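Local coordinates for TfuA domain-containing protein (Methanosarcina acetivorans, PDB 6XP8) that takes part in the thioamidation of peptide backbones, probably together with a YcaO enzyme, at residues 95-100 against 198-202. Numbering follows the deposited sequence.
Sequences GKVYEW and IKRQD
The carboxylate of Asp202, near the start of helix 198-215, accepts hydrogen bonds from the first amides of helix 96-102, a buried contact between two helices whose short segments run at 103° to each other. OD2 takes the N-H of Val97 on its syn lone pair at 2.8 Å, nearly straight at 168°, while OD1 receives Lys96 N at 3.0 Å, about 30° out of the carboxylate plane. A water extends the grip to a third amide: it accepts from Tyr98 N and donates to Asp202 OD2, 2.6 Å away. Two amides thus bind the carboxylate directly and a third through the water, and its negative charge probably gains from the helix dipole. Gly95, at the N-cap position and without a side chain, lets the carboxylate come close, its CA 3.4 Å from Asp202 OD1. Beside this polar centre, Ile198, with CG1 anti to its backbone N, brings CD1 to 3.7 Å from Lys96 CG, and its CG1 lies oblique to the Trp100 ring, 4.2 Å from CH2. Val97 CG2 lies 3.3 Å from Asp202 OD2. Helix 128-140 touches both Ile198 and Trp100, helix 78-86 packs on Val97 and Tyr98, and the edge strand 92-93 of the parallel sheet leads into the first turn.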
ATOM      1  N   GLY A  95      -3.523   0.771 -10.031  1.00 15.60           N
ATOM      2  CA  GLY A  95      -3.626  -0.389  -9.157  1.00 15.48           C
ATOM      3  C   GLY A  95      -4.976  -0.536  -8.484  1.00 15.46           C
ATOM      4  O   GLY A  95      -5.805   0.377  -8.520  1.00 15.60           O
ATOM      5  N   LYS A  96      -5.173  -1.687  -7.844  1.00 16.19           N
ATOM      6  CA  LYS A  96      -6.462  -2.052  -7.238  1.00 16.56           C
ATOM      7  C   LYS A  96      -6.835  -1.203  -6.017  1.00 15.85           C
ATOM      8  O   LYS A  96      -8.008  -0.837  -5.847  1.00 15.69           O
ATOM      9  CB  LYS A  96      -6.496  -3.548  -6.883  1.00 18.03           C
ATOM     10  CG  LYS A  96      -6.281  -4.502  -8.062  1.00 19.70           C
ATOM     11  CD  LYS A  96      -7.475  -4.605  -9.004  1.00 21.78           C
ATOM     12  CE  LYS A  96      -7.325  -5.785  -9.957  1.00 22.75           C
ATOM     13  NZ  LYS A  96      -8.278  -5.734 -11.106  1.00 24.48           N
ATOM     14  N   VAL A  97      -5.848  -0.884  -5.178  1.00 15.46           N
ATOM     15  CA  VAL A  97      -6.092  -0.085  -3.968  1.00 14.88           C
ATOM     16  C   VAL A  97      -6.633   1.294  -4.364  1.00 14.96           C
ATOM     17  O   VAL A  97      -7.614   1.765  -3.785  1.00 15.10           O
ATOM     18  CB  VAL A  97      -4.847   0.003  -3.040  1.00 14.68           C
ATOM     19  CG1 VAL A  97      -5.153   0.817  -1.792  1.00 14.46           C
ATOM     20  CG2 VAL A  97      -4.385  -1.387  -2.619  1.00 14.87           C
ATOM     21  N   TYR A  98      -6.014   1.912  -5.374  1.00 15.45           N
ATOM     22  CA  TYR A  98      -6.508   3.165  -5.938  1.00 15.90           C
ATOM     23  C   TYR A  98      -7.956   3.035  -6.433  1.00 16.35           C
ATOM     24  O   TYR A  98      -8.798   3.873  -6.106  1.00 16.34           O
ATOM     25  CB  TYR A  98      -5.608   3.656  -7.079  1.00 15.77           C
ATOM     26  CG  TYR A  98      -6.272   4.709  -7.948  1.00 15.92           C
ATOM     27  CD1 TYR A  98      -6.553   5.988  -7.448  1.00 15.93           C
ATOM     28  CD2 TYR A  98      -6.638   4.413  -9.268  1.00 16.04           C
ATOM     29  CE1 TYR A  98      -7.177   6.947  -8.243  1.00 16.15           C
ATOM     30  CE2 TYR A  98      -7.249   5.368 -10.072  1.00 16.38           C
ATOM     31  CZ  TYR A  98      -7.517   6.624  -9.557  1.00 16.28           C
ATOM     32  OH  TYR A  98      -8.122   7.562 -10.366  1.00 17.17           O
ATOM     33  N   GLU A  99      -8.217   1.998  -7.232  1.00 17.41           N
ATOM     34  CA  GLU A  99      -9.558   1.720  -7.760  1.00 18.89           C
ATOM     35  C   GLU A  99     -10.611   1.604  -6.654  1.00 18.66           C
ATOM     36  O   GLU A  99     -11.688   2.201  -6.760  1.00 18.73           O
ATOM     37  CB  GLU A  99      -9.549   0.465  -8.635  1.00 20.50           C
ATOM     38  CG  GLU A  99      -8.849   0.655  -9.977  1.00 22.89           C
ATOM     39  CD  GLU A  99      -8.484  -0.648 -10.676  1.00 24.84           C
ATOM     40  OE1 GLU A  99      -8.898  -1.745 -10.227  1.00 26.29           O
ATOM     41  OE2 GLU A  99      -7.772  -0.571 -11.699  1.00 26.15           O
ATOM     42  N   TRP A 100     -10.285   0.861  -5.596  1.00 18.04           N
ATOM     43  CA  TRP A 100     -11.196   0.697  -4.455  1.00 18.17           C
ATOM     44  C   TRP A 100     -11.491   2.005  -3.721  1.00 17.39           C
ATOM     45  O   TRP A 100     -12.637   2.251  -3.352  1.00 17.35           O
ATOM     46  CB  TRP A 100     -10.682  -0.362  -3.476  1.00 19.24           C
ATOM     47  CG  TRP A 100     -10.646  -1.766  -4.012  1.00 21.02           C
ATOM     48  CD1 TRP A 100     -11.540  -2.349  -4.870  1.00 21.32           C
ATOM     49  CD2 TRP A 100      -9.686  -2.777  -3.689  1.00 21.97           C
ATOM     50  NE1 TRP A 100     -11.185  -3.652  -5.115  1.00 22.62           N
ATOM     51  CE2 TRP A 100     -10.051  -3.943  -4.405  1.00 22.63           C
ATOM     52  CE3 TRP A 100      -8.541  -2.808  -2.876  1.00 22.99           C
ATOM     53  CZ2 TRP A 100      -9.311  -5.135  -4.331  1.00 23.27           C
ATOM     54  CZ3 TRP A 100      -7.803  -3.994  -2.800  1.00 23.43           C
ATOM     55  CH2 TRP A 100      -8.193  -5.138  -3.528  1.00 23.54           C
ATOM     56  N   ILE A 198      -1.345  -7.444  -2.433  1.00 16.15           N
ATOM     57  CA  ILE A 198      -1.901  -6.452  -3.348  1.00 16.06           C
ATOM     58  C   ILE A 198      -1.112  -5.142  -3.321  1.00 15.60           C
ATOM     59  O   ILE A 198      -0.988  -4.481  -4.351  1.00 15.81           O
ATOM     60  CB  ILE A 198      -3.432  -6.251  -3.163  1.00 16.39           C
ATOM     61  CG1 ILE A 198      -4.044  -5.474  -4.344  1.00 17.05           C
ATOM     62  CG2 ILE A 198      -3.784  -5.587  -1.834  1.00 16.82           C
ATOM     63  CD1 ILE A 198      -3.975  -6.200  -5.674  1.00 17.48           C
ATOM     64  N   LYS A 199      -0.569  -4.790  -2.156  1.00 15.11           N
ATOM     65  CA  LYS A 199       0.287  -3.603  -2.044  1.00 14.85           C
ATOM     66  C   LYS A 199       1.535  -3.723  -2.914  1.00 14.61           C
ATOM     67  O   LYS A 199       1.883  -2.771  -3.613  1.00 13.74           O
ATOM     68  CB  LYS A 199       0.662  -3.318  -0.593  1.00 15.40           C
ATOM     69  CG  LYS A 199      -0.502  -2.812   0.242  1.00 15.53           C
ATOM     70  CD  LYS A 199       0.016  -2.162   1.516  1.00 16.07           C
ATOM     71  CE  LYS A 199       0.067  -0.653   1.415  1.00 16.09           C
ATOM     72  NZ  LYS A 199       0.610  -0.063   2.674  1.00 15.98           N
ATOM     73  N   ARG A 200       2.176  -4.894  -2.895  1.00 14.57           N
ATOM     74  CA  ARG A 200       3.368  -5.133  -3.716  1.00 14.85           C
ATOM     75  C   ARG A 200       3.041  -5.111  -5.209  1.00 14.61           C
ATOM     76  O   ARG A 200       3.784  -4.532  -6.003  1.00 15.25           O
ATOM     77  CB  ARG A 200       4.012  -6.471  -3.348  1.00 15.22           C
ATOM     78  CG  ARG A 200       5.308  -6.754  -4.083  1.00 16.23           C
ATOM     79  CD  ARG A 200       5.851  -8.137  -3.752  1.00 16.84           C
ATOM     80  NE  ARG A 200       7.185  -8.315  -4.331  1.00 18.09           N
ATOM     81  CZ  ARG A 200       8.317  -7.918  -3.754  1.00 18.57           C
ATOM     82  NH1 ARG A 200       8.299  -7.324  -2.563  1.00 18.92           N
ATOM     83  NH2 ARG A 200       9.475  -8.119  -4.371  1.00 19.76           N
ATOM     84  N   GLN A 201       1.924  -5.734  -5.586  1.00 14.51           N
ATOM     85  CA  GLN A 201       1.533  -5.802  -6.996  1.00 14.25           C
ATOM     86  C   GLN A 201       1.173  -4.424  -7.518  1.00 14.06           C
ATOM     87  O   GLN A 201       1.551  -4.067  -8.631  1.00 13.60           O
ATOM     88  CB  GLN A 201       0.404  -6.811  -7.225  1.00 15.22           C
ATOM     89  CG  GLN A 201       0.885  -8.249  -7.026  1.00 16.35           C
ATOM     90  CD  GLN A 201      -0.215  -9.281  -7.157  1.00 17.76           C
ATOM     91  OE1 GLN A 201      -1.314  -9.112  -6.616  1.00 19.40           O
ATOM     92  NE2 GLN A 201       0.079 -10.371  -7.864  1.00 17.87           N
ATOM     93  N   ASP A 202       0.476  -3.645  -6.691  1.00 13.78           N
ATOM     94  CA  ASP A 202       0.160  -2.268  -7.051  1.00 13.93           C
ATOM     95  C   ASP A 202       1.409  -1.406  -7.137  1.00 13.61           C
ATOM     96  O   ASP A 202       1.500  -0.555  -8.028  1.00 13.41           O
ATOM     97  CB  ASP A 202      -0.813  -1.656  -6.053  1.00 14.27           C
ATOM     98  CG  ASP A 202      -2.249  -2.027  -6.320  1.00 14.81           C
ATOM     99  OD1 ASP A 202      -2.539  -2.914  -7.165  1.00 15.87           O
ATOM    100  OD2 ASP A 202      -3.101  -1.409  -5.658  1.00 15.27           O
TER
HETATM  101  O   HOH W   1      -3.288   1.184  -6.041  1.00 15.08           O